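Local structure of uncharacterized protein MTH_862 (Methanothermobacter thermautotrophicus, 2R47) at residues H15-R20 with L44-V49; A26-A32 with V85-L91; I57-F62 with L109-A113; M121-D127 with C142-I148. The protein is of unknown function but belongs to an archaeal family (DUF2124) and forms a two-chain assembly with an alpha/beta fold. All coordinates share one frame; numbering follows the deposited sequence.

Contact 1: residues H15-R20 with L44-V49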
loop_
_atom_site.group_PDB
_atom_site.type_symbol
_atom_site.label_atom_id
_atom_site.label_comp_id
_atom_site.label_asym_id
_atom_site.label_seq_id
_atom_site.Cartn_x
_atom_site.Cartn_y
_atom_site.Cartn_z
ATOM N N HIS A 15 3.415 3.761 -11.873
ATOM C CA HIS A 15 3.395 4.560 -10.642
ATOM C C HIS A 15 4.726 4.414 -9.883
ATOM O O HIS A 15 5.380 5.428 -9.524
ATOM C CB HIS A 15 2.235 4.084 -9.759
ATOM C CG HIS A 15 1.861 5.051 -8.676
ATOM N ND1 HIS A 15 0.898 4.767 -7.742
ATOM C CD2 HIS A 15 2.286 6.320 -8.414
ATOM C CE1 HIS A 15 0.749 5.805 -6.929
ATOM N NE2 HIS A 15 1.594 6.755 -7.311
ATOM N N LEU A 16 5.162 3.168 -9.680
ATOM C CA LEU A 16 6.479 2.946 -9.084
ATOM C C LEU A 16 7.611 3.519 -9.953
ATOM O O LEU A 16 8.580 4.118 -9.443
ATOM C CB LEU A 16 6.714 1.433 -8.841
ATOM C CG LEU A 16 5.675 0.697 -7.955
ATOM C CD1 LEU A 16 6.056 -0.798 -7.867
ATOM C CD2 LEU A 16 5.600 1.358 -6.590
ATOM N N GLY A 17 7.500 3.321 -11.267
ATOM C CA GLY A 17 8.532 3.815 -12.197
ATOM C C GLY A 17 8.774 5.313 -12.197
ATOM O O GLY A 17 9.940 5.768 -12.194
ATOM N N VAL A 18 7.699 6.102 -12.191
ATOM C CA VAL A 18 7.879 7.574 -12.143
ATOM C C VAL A 18 8.488 8.005 -10.810
ATOM O O VAL A 18 9.205 8.996 -10.744
ATOM C CB VAL A 18 6.599 8.374 -12.461
ATOM C CG1 VAL A 18 6.089 8.014 -13.865
ATOM C CG2 VAL A 18 5.504 8.146 -11.389
ATOM N N PHE A 19 8.213 7.255 -9.743
ATOM C CA PHE A 19 8.864 7.526 -8.456
ATOM C C PHE A 19 10.359 7.195 -8.568
ATOM O O PHE A 19 11.231 8.021 -8.189
ATOM C CB PHE A 19 8.198 6.733 -7.293
ATOM C CG PHE A 19 8.815 7.057 -5.931
ATOM C CD1 PHE A 19 8.590 8.299 -5.332
ATOM C CD2 PHE A 19 9.686 6.154 -5.326
ATOM C CE1 PHE A 19 9.208 8.626 -4.093
ATOM C CE2 PHE A 19 10.309 6.481 -4.114
ATOM C CZ PHE A 19 10.026 7.681 -3.488
ATOM N N ARG A 20 10.682 6.016 -9.096
ATOM C CA ARG A 20 12.092 5.656 -9.266
ATOM C C ARG A 20 12.854 6.713 -10.045
ATOM O O ARG A 20 13.972 7.028 -9.694
ATOM C CB ARG A 20 12.228 4.348 -10.036
ATOM C CG ARG A 20 11.832 3.153 -9.214
ATOM C CD ARG A 20 12.391 1.831 -9.828
ATOM N NE ARG A 20 11.545 0.743 -9.346
ATOM C CZ ARG A 20 10.478 0.268 -9.980
ATOM N NH1 ARG A 20 10.153 0.711 -11.193
ATOM N NH2 ARG A 20 9.749 -0.706 -9.404
ATOM N N LEU A 44 5.487 0.461 0.150
ATOM C CA LEU A 44 5.387 0.134 -1.280
ATOM C C LEU A 44 6.435 0.870 -2.079
ATOM O O LEU A 44 7.162 0.278 -2.900
ATOM C CB LEU A 44 3.984 0.439 -1.828
ATOM C CG LEU A 44 3.833 0.162 -3.340
ATOM C CD1 LEU A 44 4.020 -1.333 -3.652
ATOM C CD2 LEU A 44 2.501 0.662 -3.812
ATOM N N PHE A 45 6.543 2.166 -1.845
ATOM C CA PHE A 45 7.489 2.956 -2.644
ATOM C C PHE A 45 8.943 2.755 -2.215
ATOM O O PHE A 45 9.857 2.789 -3.059
ATOM C CB PHE A 45 7.050 4.430 -2.699
ATOM C CG PHE A 45 5.872 4.624 -3.614
ATOM C CD1 PHE A 45 6.080 4.866 -4.970
ATOM C CD2 PHE A 45 4.567 4.418 -3.166
ATOM C CE1 PHE A 45 4.996 5.024 -5.858
ATOM C CE2 PHE A 45 3.486 4.533 -4.041
ATOM C CZ PHE A 45 3.705 4.818 -5.405
ATOM N N ALA A 46 9.165 2.523 -0.927
ATOM C CA ALA A 46 10.490 2.068 -0.438
ATOM C C ALA A 46 10.947 0.779 -1.097
ATOM O O ALA A 46 12.118 0.656 -1.518
ATOM C CB ALA A 46 10.476 1.901 1.098
ATOM N N TYR A 47 10.042 -0.187 -1.221
ATOM C CA TYR A 47 10.310 -1.400 -1.970
ATOM C C TYR A 47 10.787 -1.105 -3.390
ATOM O O TYR A 47 11.721 -1.734 -3.863
ATOM C CB TYR A 47 9.082 -2.347 -2.049
ATOM C CG TYR A 47 9.501 -3.724 -2.595
ATOM C CD1 TYR A 47 10.293 -4.580 -1.816
ATOM C CD2 TYR A 47 9.141 -4.134 -3.892
ATOM C CE1 TYR A 47 10.702 -5.834 -2.292
ATOM C CE2 TYR A 47 9.543 -5.416 -4.389
ATOM C CZ TYR A 47 10.340 -6.231 -3.577
ATOM O OH TYR A 47 10.791 -7.492 -4.026
ATOM N N ALA A 48 10.150 -0.172 -4.072
ATOM C CA ALA A 48 10.520 0.172 -5.444
ATOM C C ALA A 48 11.924 0.756 -5.526
ATOM O O ALA A 48 12.552 0.730 -6.587
ATOM C CB ALA A 48 9.478 1.176 -6.021
ATOM N N VAL A 49 12.378 1.372 -4.427
ATOM C CA VAL A 49 13.730 1.935 -4.378
ATOM C C VAL A 49 14.536 1.325 -3.234
ATOM O O VAL A 49 15.291 2.024 -2.559
ATOM C CB VAL A 49 13.735 3.483 -4.313
ATOM C CG1 VAL A 49 13.112 4.056 -5.596
ATOM C CG2 VAL A 49 12.994 4.024 -3.037
#
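Phe45 turns its ring edge into the faces of two aromatic rings on the facing helix. Its CZ stands over the centre of the His15 ring, 3.4 Å from NE2 of His15, with the planes 73° apart. Its CD1 meets CG of Phe19 at 3.6 Å. Both pairs are T-shaped, and Phe45 supplies the edge each time. Leu16 lies over one face of Phe45, with CD2 of Leu16 4.0 Å from the ring centroid in a CH-pi contact. The same methyl touches Leu44 CG and Ala48 CB. Phe19 carries CG opposite its backbone N (chi1 -177°), which brings its ring beside Phe45. CG2 of Val49 then meets the Phe19 ring at its edge, 3.8 Å from CE2 of Phe19. Arg20 is the exposed member. Its extended chain gives NE to Ala48 O in a bond of 2.9 Å, bent to 143°, with the oxygen close to the guanidinium plane. In the next shell, Leu123 and Tyr125 back Phe45, and Phe9 stacks on His15. Ile148 of the second subunit also packs on His15. An aromatic cluster thus fills the seam between two helices that pack on one face of the central sheet, as in layered alpha/beta folds.

Contact 2: residues A26-A32 with V85-L91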
loop_
_atom_site.group_PDB
_atom_site.type_symbol
_atom_site.label_atom_id
_atom_site.label_comp_id
_atom_site.label_asym_id
_atom_site.label_seq_id
_atom_site.Cartn_x
_atom_site.Cartn_y
_atom_site.Cartn_z
ATOM N N ALA A 26 19.075 10.158 -5.556
ATOM C CA ALA A 26 19.021 10.212 -4.087
ATOM C C ALA A 26 19.739 9.048 -3.447
ATOM O O ALA A 26 19.749 7.950 -3.990
ATOM C CB ALA A 26 17.547 10.214 -3.590
ATOM N N GLU A 27 20.274 9.267 -2.248
ATOM C CA GLU A 27 20.887 8.211 -1.454
ATOM C C GLU A 27 19.922 7.740 -0.343
ATOM O O GLU A 27 19.913 6.574 0.017
ATOM C CB GLU A 27 22.159 8.731 -0.748
ATOM C CG GLU A 27 23.332 9.087 -1.636
ATOM C CD GLU A 27 24.611 9.532 -0.849
ATOM O OE1 GLU A 27 24.580 9.860 0.391
ATOM O OE2 GLU A 27 25.672 9.549 -1.511
ATOM N N ARG A 28 19.205 8.702 0.264
ATOM C CA ARG A 28 18.450 8.447 1.480
ATOM C C ARG A 28 17.106 9.130 1.308
ATOM O O ARG A 28 17.051 10.342 1.083
ATOM C CB ARG A 28 19.199 9.001 2.706
ATOM C CG ARG A 28 18.546 8.697 4.057
ATOM C CD ARG A 28 19.470 8.920 5.282
ATOM N NE ARG A 28 18.705 9.050 6.533
ATOM C CZ ARG A 28 18.443 8.040 7.345
ATOM N NH1 ARG A 28 18.901 6.817 7.064
ATOM N NH2 ARG A 28 17.785 8.239 8.458
ATOM N N ILE A 29 16.046 8.331 1.413
ATOM C CA ILE A 29 14.686 8.845 1.290
ATOM C C ILE A 29 13.942 8.669 2.606
ATOM O O ILE A 29 14.062 7.640 3.265
ATOM C CB ILE A 29 13.925 8.137 0.158
ATOM C CG1 ILE A 29 14.661 8.329 -1.174
ATOM C CG2 ILE A 29 12.467 8.699 0.031
ATOM C CD1 ILE A 29 14.066 7.531 -2.317
ATOM N N GLY A 30 13.174 9.682 2.972
ATOM C CA GLY A 30 12.355 9.671 4.182
ATOM C C GLY A 30 10.930 9.767 3.699
ATOM O O GLY A 30 10.652 10.578 2.833
ATOM N N PHE A 31 10.054 8.909 4.210
ATOM C CA PHE A 31 8.601 8.997 3.888
ATOM C C PHE A 31 7.914 9.392 5.177
ATOM O O PHE A 31 8.091 8.682 6.148
ATOM C CB PHE A 31 8.075 7.617 3.450
ATOM C CG PHE A 31 8.701 7.105 2.160
ATOM C CD1 PHE A 31 8.090 7.334 0.939
ATOM C CD2 PHE A 31 9.881 6.336 2.197
ATOM C CE1 PHE A 31 8.636 6.834 -0.253
ATOM C CE2 PHE A 31 10.451 5.832 0.996
ATOM C CZ PHE A 31 9.820 6.092 -0.219
ATOM N N ALA A 32 7.155 10.496 5.171
ATOM C CA ALA A 32 6.458 10.966 6.381
ATOM C C ALA A 32 4.969 10.829 6.144
ATOM O O ALA A 32 4.433 11.333 5.156
ATOM C CB ALA A 32 6.817 12.415 6.667
ATOM N N VAL A 85 17.581 13.216 5.332
ATOM C CA VAL A 85 17.435 12.544 4.055
ATOM C C VAL A 85 17.686 13.517 2.955
ATOM O O VAL A 85 17.572 14.730 3.166
ATOM C CB VAL A 85 15.997 11.938 3.919
ATOM C CG1 VAL A 85 15.737 10.940 5.053
ATOM C CG2 VAL A 85 14.932 13.053 4.013
ATOM N N ASP A 86 18.041 13.032 1.773
ATOM C CA ASP A 86 18.194 13.959 0.659
ATOM C C ASP A 86 16.926 14.072 -0.203
ATOM O O ASP A 86 16.825 14.951 -1.040
ATOM C CB ASP A 86 19.483 13.699 -0.143
ATOM C CG ASP A 86 19.568 12.285 -0.654
ATOM O OD1 ASP A 86 18.631 11.888 -1.348
ATOM O OD2 ASP A 86 20.555 11.570 -0.367
ATOM N N VAL A 87 15.947 13.194 0.031
ATOM C CA VAL A 87 14.577 13.440 -0.497
ATOM C C VAL A 87 13.602 13.164 0.637
ATOM O O VAL A 87 13.635 12.075 1.250
ATOM C CB VAL A 87 14.167 12.500 -1.683
ATOM C CG1 VAL A 87 12.701 12.804 -2.146
ATOM C CG2 VAL A 87 15.113 12.687 -2.878
ATOM N N LEU A 88 12.739 14.129 0.920
ATOM C CA LEU A 88 11.716 13.921 1.912
ATOM C C LEU A 88 10.394 13.817 1.170
ATOM O O LEU A 88 10.012 14.741 0.479
ATOM C CB LEU A 88 11.689 15.061 2.931
ATOM C CG LEU A 88 10.604 14.973 4.021
ATOM C CD1 LEU A 88 10.567 13.658 4.828
ATOM C CD2 LEU A 88 10.721 16.220 4.950
ATOM N N VAL A 89 9.689 12.692 1.343
ATOM C CA VAL A 89 8.441 12.460 0.653
ATOM C C VAL A 89 7.308 12.591 1.684
ATOM O O VAL A 89 7.176 11.768 2.628
ATOM C CB VAL A 89 8.411 11.027 -0.042
ATOM C CG1 VAL A 89 7.052 10.828 -0.793
ATOM C CG2 VAL A 89 9.679 10.804 -0.947
ATOM N N LEU A 90 6.489 13.618 1.517
ATOM C CA LEU A 90 5.295 13.778 2.358
ATOM C C LEU A 90 4.169 12.950 1.733
ATOM O O LEU A 90 3.905 13.059 0.516
ATOM C CB LEU A 90 4.861 15.252 2.408
ATOM C CG LEU A 90 5.966 16.221 2.889
ATOM C CD1 LEU A 90 5.355 17.715 2.934
ATOM C CD2 LEU A 90 6.571 15.753 4.216
ATOM N N LEU A 91 3.485 12.174 2.569
ATOM C CA LEU A 91 2.352 11.354 2.140
ATOM C C LEU A 91 1.051 12.101 2.348
ATOM O O LEU A 91 0.936 12.941 3.276
ATOM C CB LEU A 91 2.399 9.970 2.852
ATOM C CG LEU A 91 3.732 9.251 2.514
ATOM C CD1 LEU A 91 3.848 7.953 3.350
ATOM C CD2 LEU A 91 3.867 8.879 1.030
#
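Arg28 O accepts two amides from the facing chain, Asp86 N at 2.9 Å and Val87 N at 3.2 Å. The backbone bends at Asp86 and Val87, and the shared oxygen serves both N-H groups. Asp86 also binds back. OD2 of Asp86 takes Glu27 N at 3.0 Å through its syn lone pair. The same oxygen takes Arg28 N at 3.2 Å from above the carboxylate plane. The carboxylate reaches them because CG of Asp86 sits between the backbone N and the carbonyl carbon (chi1 56°). Asp86 was modelled in two conformers, so these side-chain bonds describe one of them. Beyond the bend the ladder is regular. Gly30 N bonds to Val87 O, and Val89 N bonds to Gly30 O at 2.8 Å. Ala32 N bonds to Val89 O, and Leu91 N bonds to Ala32 O. Ile29 and Phe31 direct their backbone bonds to strand 53-58 instead. Gly30 leaves room for Val85, whose CG1 comes within 3.5 Å of Gly30 N. On one face CD1 of Phe31 packs on CB of Val89 at 3.8 Å. This is parallel pairing of two inner strands, the buried centre of an alpha/beta sheet.

Contact 3: residues I57-F62 with L109-A113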
loop_
_atom_site.group_PDB
_atom_site.type_symbol
_atom_site.label_atom_id
_atom_site.label_comp_id
_atom_site.label_asym_id
_atom_site.label_seq_id
_atom_site.Cartn_x
_atom_site.Cartn_y
_atom_site.Cartn_z
ATOM N N ILE A 57 8.824 8.172 8.711
ATOM C CA ILE A 57 8.658 9.155 9.773
ATOM C C ILE A 57 7.169 9.176 10.093
ATOM O O ILE A 57 6.383 9.517 9.231
ATOM C CB ILE A 57 9.119 10.544 9.281
ATOM C CG1 ILE A 57 10.627 10.545 8.954
ATOM C CG2 ILE A 57 8.723 11.678 10.280
ATOM C CD1 ILE A 57 10.963 11.667 7.971
ATOM N N PRO A 58 6.791 8.794 11.325
ATOM C CA PRO A 58 5.388 8.824 11.692
ATOM C C PRO A 58 4.914 10.254 11.988
ATOM O O PRO A 58 5.491 10.965 12.824
ATOM C CB PRO A 58 5.334 7.928 12.932
ATOM C CG PRO A 58 6.668 8.155 13.623
ATOM C CD PRO A 58 7.646 8.298 12.437
ATOM N N ASN A 59 3.844 10.656 11.307
ATOM C CA ASN A 59 3.311 12.011 11.409
ATOM C C ASN A 59 4.417 13.005 11.114
ATOM O O ASN A 59 4.965 12.964 10.047
ATOM C CB ASN A 59 2.638 12.215 12.781
ATOM C CG ASN A 59 1.420 11.323 12.946
ATOM O OD1 ASN A 59 0.518 11.334 12.110
ATOM N ND2 ASN A 59 1.439 10.480 13.955
ATOM N N THR A 60 4.745 13.922 12.040
ATOM C CA THR A 60 5.884 14.812 11.765
ATOM C C THR A 60 6.982 14.601 12.833
ATOM O O THR A 60 7.761 15.498 13.117
ATOM C CB THR A 60 5.455 16.301 11.683
ATOM O OG1 THR A 60 4.823 16.676 12.914
ATOM C CG2 THR A 60 4.464 16.526 10.526
ATOM N N ASP A 61 7.025 13.410 13.415
ATOM C CA ASP A 61 7.969 13.126 14.484
ATOM C C ASP A 61 9.214 12.412 13.979
ATOM O O ASP A 61 9.317 11.205 14.075
ATOM C CB ASP A 61 7.310 12.296 15.578
ATOM C CG ASP A 61 8.128 12.261 16.850
ATOM O OD1 ASP A 61 9.268 12.799 16.876
ATOM O OD2 ASP A 61 7.606 11.716 17.834
ATOM N N PHE A 62 10.190 13.208 13.559
ATOM C CA PHE A 62 11.467 12.723 13.048
ATOM C C PHE A 62 12.219 11.852 14.050
ATOM O O PHE A 62 12.859 10.874 13.686
ATOM C CB PHE A 62 12.252 13.966 12.662
ATOM C CG PHE A 62 13.536 13.715 11.996
ATOM C CD1 PHE A 62 13.636 12.796 10.945
ATOM C CD2 PHE A 62 14.670 14.467 12.367
ATOM C CE1 PHE A 62 14.856 12.601 10.277
ATOM C CE2 PHE A 62 15.903 14.272 11.704
ATOM C CZ PHE A 62 15.990 13.325 10.679
ATOM N N LEU A 109 9.311 19.835 10.226
ATOM C CA LEU A 109 9.820 18.534 9.727
ATOM C C LEU A 109 10.726 18.729 8.532
ATOM O O LEU A 109 11.777 18.102 8.435
ATOM C CB LEU A 109 8.673 17.604 9.331
ATOM C CG LEU A 109 9.153 16.266 8.769
ATOM C CD1 LEU A 109 9.940 15.422 9.816
ATOM C CD2 LEU A 109 7.987 15.475 8.179
ATOM N N VAL A 110 10.300 19.590 7.604
ATOM C CA VAL A 110 11.069 19.805 6.394
ATOM C C VAL A 110 12.405 20.421 6.798
ATOM O O VAL A 110 13.456 20.017 6.308
ATOM C CB VAL A 110 10.299 20.646 5.365
ATOM C CG1 VAL A 110 11.206 20.959 4.147
ATOM C CG2 VAL A 110 9.035 19.887 4.908
ATOM N N GLU A 111 12.367 21.379 7.726
ATOM C CA GLU A 111 13.581 22.005 8.216
ATOM C C GLU A 111 14.511 21.010 8.868
ATOM O O GLU A 111 15.743 21.061 8.653
ATOM C CB GLU A 111 13.232 23.094 9.233
ATOM C CG GLU A 111 14.444 23.905 9.671
ATOM C CD GLU A 111 15.104 24.648 8.505
ATOM O OE1 GLU A 111 14.401 24.912 7.492
ATOM O OE2 GLU A 111 16.316 24.980 8.605
ATOM N N ASP A 112 13.952 20.109 9.674
ATOM C CA ASP A 112 14.772 19.160 10.433
ATOM C C ASP A 112 15.266 17.922 9.668
ATOM O O ASP A 112 16.407 17.471 9.862
ATOM C CB ASP A 112 14.012 18.666 11.673
ATOM C CG ASP A 112 13.799 19.760 12.734
ATOM O OD1 ASP A 112 14.404 20.868 12.677
ATOM O OD2 ASP A 112 12.981 19.489 13.638
ATOM N N ALA A 113 14.389 17.310 8.893
ATOM C CA ALA A 113 14.641 15.999 8.312
ATOM C C ALA A 113 15.199 16.087 6.903
ATOM O O ALA A 113 15.856 15.148 6.465
ATOM C CB ALA A 113 13.352 15.168 8.275
#
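Leu109 O accepts Ala113 N in a helical bond of 2.8 Å, and the side chains of both residues face the turn after strand 53-58. This bond holds the last turn of helix 103-113, where Ala113 presents its methyl to Phe62. CB of Ala113 sits over one face of the Phe62 ring, 3.7 Å from the centroid and 20° off the ring normal. This is a CH-pi contact, shifted toward the CD1 and CE1 side of the ring. Phe62 swings CG away from its backbone N (chi1 -174°), which lays the ring along the helix end. CE2 of Phe62 also comes within 3.7 Å of Asp112 O. The segment 57-62 makes a type II' beta turn from Pro58 to Asp61, closed by a bond of 2.9 Å from Asp61 N to Pro58 O. The turn follows strand 53-58, which joins the parallel and antiparallel parts of a mixed alpha/beta sheet, and carries the chain to the end of helix 103-113. Leu109 fills the angle between turn and helix. Its CD1 touches CB of Phe62 at 3.9 Å and CG2 of Ile57 at 4.0 Å. Replacing Phe62 with an alanine would probably leave the Ala113 methyl without its ring face and open a gap over the end of the helix. CD1 of Ile57 reaches CB of Ala113 at 4.2 Å. Leu109 packs on Ala32 and Leu88, and Ile57 touches the same two side chains.

Contact 4: residues M121-D127 with C142-I148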
loop_
_atom_site.group_PDB
_atom_site.type_symbol
_atom_site.label_atom_id
_atom_site.label_comp_id
_atom_site.label_asym_id
_atom_site.label_seq_id
_atom_site.Cartn_x
_atom_site.Cartn_y
_atom_site.Cartn_z
ATOM N N MET A 121 9.256 16.248 -1.820
ATOM C CA MET A 121 8.265 15.625 -2.676
ATOM C C MET A 121 6.970 15.305 -1.940
ATOM O O MET A 121 6.952 15.184 -0.718
ATOM C CB MET A 121 8.825 14.317 -3.250
ATOM C CG MET A 121 9.918 14.549 -4.265
ATOM S SD MET A 121 10.449 13.030 -5.093
ATOM C CE MET A 121 8.874 12.118 -5.257
ATOM N N GLY A 122 5.899 15.180 -2.711
ATOM C CA GLY A 122 4.662 14.628 -2.214
ATOM C C GLY A 122 4.176 13.457 -3.034
ATOM O O GLY A 122 4.240 13.448 -4.279
ATOM N N LEU A 123 3.625 12.476 -2.354
ATOM C CA LEU A 123 3.061 11.342 -3.044
ATOM C C LEU A 123 1.668 11.235 -2.456
ATOM O O LEU A 123 1.518 11.077 -1.249
ATOM C CB LEU A 123 3.891 10.121 -2.668
ATOM C CG LEU A 123 4.017 8.889 -3.519
ATOM C CD1 LEU A 123 4.616 9.262 -4.870
ATOM C CD2 LEU A 123 4.986 7.920 -2.753
ATOM N N CYS A 124 0.626 11.404 -3.271
ATOM C CA CYS A 124 -0.717 11.370 -2.701
ATOM C C CYS A 124 -1.726 10.755 -3.688
ATOM O O CYS A 124 -1.378 10.406 -4.816
ATOM C CB CYS A 124 -1.162 12.796 -2.286
ATOM S SG CYS A 124 -1.261 13.976 -3.658
ATOM N N TYR A 125 -2.966 10.607 -3.221
ATOM C CA TYR A 125 -4.036 10.100 -4.031
ATOM C C TYR A 125 -5.128 11.157 -4.078
ATOM O O TYR A 125 -5.305 11.913 -3.116
ATOM C CB TYR A 125 -4.580 8.780 -3.491
ATOM C CG TYR A 125 -3.560 7.668 -3.600
ATOM C CD1 TYR A 125 -3.558 6.776 -4.689
ATOM C CD2 TYR A 125 -2.540 7.563 -2.650
ATOM C CE1 TYR A 125 -2.584 5.764 -4.776
ATOM C CE2 TYR A 125 -1.542 6.590 -2.758
ATOM C CZ TYR A 125 -1.561 5.697 -3.818
ATOM O OH TYR A 125 -0.544 4.754 -3.843
ATOM N N MET A 126 -5.879 11.154 -5.177
ATOM C CA MET A 126 -7.069 11.988 -5.345
ATOM C C MET A 126 -6.757 13.469 -5.150
ATOM O O MET A 126 -7.602 14.215 -4.626
ATOM C CB MET A 126 -8.203 11.530 -4.390
ATOM C CG MET A 126 -8.481 10.019 -4.468
ATOM S SD MET A 126 -8.772 9.358 -6.114
ATOM C CE MET A 126 -10.443 9.980 -6.396
ATOM N N ASP A 127 -5.534 13.881 -5.523
ATOM C CA ASP A 127 -5.123 15.298 -5.539
ATOM C C ASP A 127 -5.118 15.930 -4.142
ATOM O O ASP A 127 -5.410 17.121 -3.985
ATOM C CB ASP A 127 -6.018 16.097 -6.478
ATOM C CG ASP A 127 -5.277 17.195 -7.223
ATOM O OD1 ASP A 127 -4.011 17.262 -7.183
ATOM O OD2 ASP A 127 -6.001 17.996 -7.869
ATOM N N CYS A 142 8.526 18.120 -6.468
ATOM C CA CYS A 142 7.872 17.177 -7.371
ATOM C C CYS A 142 6.702 16.581 -6.599
ATOM O O CYS A 142 6.857 16.281 -5.422
ATOM C CB CYS A 142 8.856 16.039 -7.813
ATOM S SG CYS A 142 8.106 14.617 -8.716
ATOM N N VAL A 143 5.557 16.384 -7.252
ATOM C CA VAL A 143 4.443 15.704 -6.602
ATOM C C VAL A 143 4.020 14.596 -7.561
ATOM O O VAL A 143 3.948 14.825 -8.757
ATOM C CB VAL A 143 3.213 16.672 -6.293
ATOM C CG1 VAL A 143 1.929 15.846 -5.947
ATOM C CG2 VAL A 143 3.579 17.611 -5.118
ATOM N N ILE A 144 3.748 13.408 -7.045
ATOM C CA ILE A 144 3.180 12.360 -7.844
ATOM C C ILE A 144 1.805 12.080 -7.245
ATOM O O ILE A 144 1.703 11.801 -6.058
ATOM C CB ILE A 144 4.058 11.084 -7.767
ATOM C CG1 ILE A 144 5.418 11.367 -8.432
ATOM C CG2 ILE A 144 3.343 9.931 -8.513
ATOM C CD1 ILE A 144 6.521 10.394 -8.037
ATOM N N ASN A 145 0.765 12.275 -8.047
ATOM C CA ASN A 145 -0.614 12.125 -7.604
ATOM C C ASN A 145 -1.286 11.000 -8.376
ATOM O O ASN A 145 -1.177 10.968 -9.598
ATOM C CB ASN A 145 -1.388 13.427 -7.827
ATOM C CG ASN A 145 -2.868 13.269 -7.485
ATOM O OD1 ASN A 145 -3.216 12.739 -6.439
ATOM N ND2 ASN A 145 -3.736 13.699 -8.389
ATOM N N ALA A 146 -1.981 10.087 -7.709
ATOM C CA ALA A 146 -2.707 9.051 -8.469
ATOM C C ALA A 146 -4.198 9.068 -8.156
ATOM O O ALA A 146 -4.581 9.374 -7.009
ATOM C CB ALA A 146 -2.158 7.665 -8.117
ATOM N N ASP A 147 -5.040 8.647 -9.115
ATOM C CA ASP A 147 -6.443 8.511 -8.823
ATOM C C ASP A 147 -6.783 7.047 -8.889
ATOM O O ASP A 147 -6.235 6.323 -9.707
ATOM C CB ASP A 147 -7.326 9.262 -9.838
ATOM C CG ASP A 147 -7.116 10.770 -9.788
ATOM O OD1 ASP A 147 -6.684 11.311 -8.769
ATOM O OD2 ASP A 147 -7.345 11.420 -10.804
ATOM N N ILE A 148 -7.716 6.635 -8.043
ATOM C CA ILE A 148 -8.104 5.233 -7.926
ATOM C C ILE A 148 -9.597 5.120 -8.204
ATOM O O ILE A 148 -10.386 5.903 -7.674
ATOM C CB ILE A 148 -7.913 4.728 -6.455
ATOM C CG1 ILE A 148 -6.476 4.899 -5.968
ATOM C CG2 ILE A 148 -8.436 3.257 -6.264
ATOM C CD1 ILE A 148 -5.416 4.330 -6.863
#
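Leu123 and Ile144 run alongside each other in the same direction, with CD1 of Leu123 tight against CB of Ile144 at 3.5 Å. On the same face Met121 slants over Ile144, its CE 4.0 Å from CD1 of Ile144. Further along, the Tyr125 ring lies beside Ala146 and across Ile148. Its CD1 meets CB of Ala146 at 3.8 Å and CG1 of Ile148 at 3.7 Å. The other face carries Cys124 and Asn145. Asn145 holds CG trans to its backbone N (chi1 175°), and its amide reaches past the strand end. There OD1 of Asn145 accepts Asp127 N at 2.7 Å, with the donor tilted 31° from the carbonyl plane. The amide and the Asp127 carboxylate are 28° from coplanar. A leucine in place of Asn145 would probably leave Asp127 N without this acceptor and free the turn before the next helix to shift. Met126 folds back, and its SD takes a weak bond from Ile148 N at 3.5 Å. A sulfate ion, probably from the crystallisation liquor, lies beside Met126. Five backbone bonds join the strands. Strand 142-154 also pairs antiparallel with the second subunit, so this parallel pair, linked by a beta-alpha-beta connection, belongs to a sheet continuous across the dimer.

Contacts 2 and 4 are strand pairs in one sheet, joined by backbone bonds between Leu88, Leu90 and Met121. Contact 2 lies deep in the chain, and contact 4 is also largely buried. Contacts 1 and 4 both reach the second subunit; contact 2 does not. Contact 1 is a helix pair held by aromatic and aliphatic side chains plus one arginine-to-carbonyl bond at its exposed edge. It rests on both strand pairs, with Phe19 against Phe31 and Phe45 against Leu123. Contact 3 is partly buried, apolar across its segments, and smaller. It lies across the chain's centre from contacts 1 and 4, and Leu109 packs there on Ala32 of contact 2. Helices thus flank the sheet mainly through side chains, while its strands join mainly through backbone bonds.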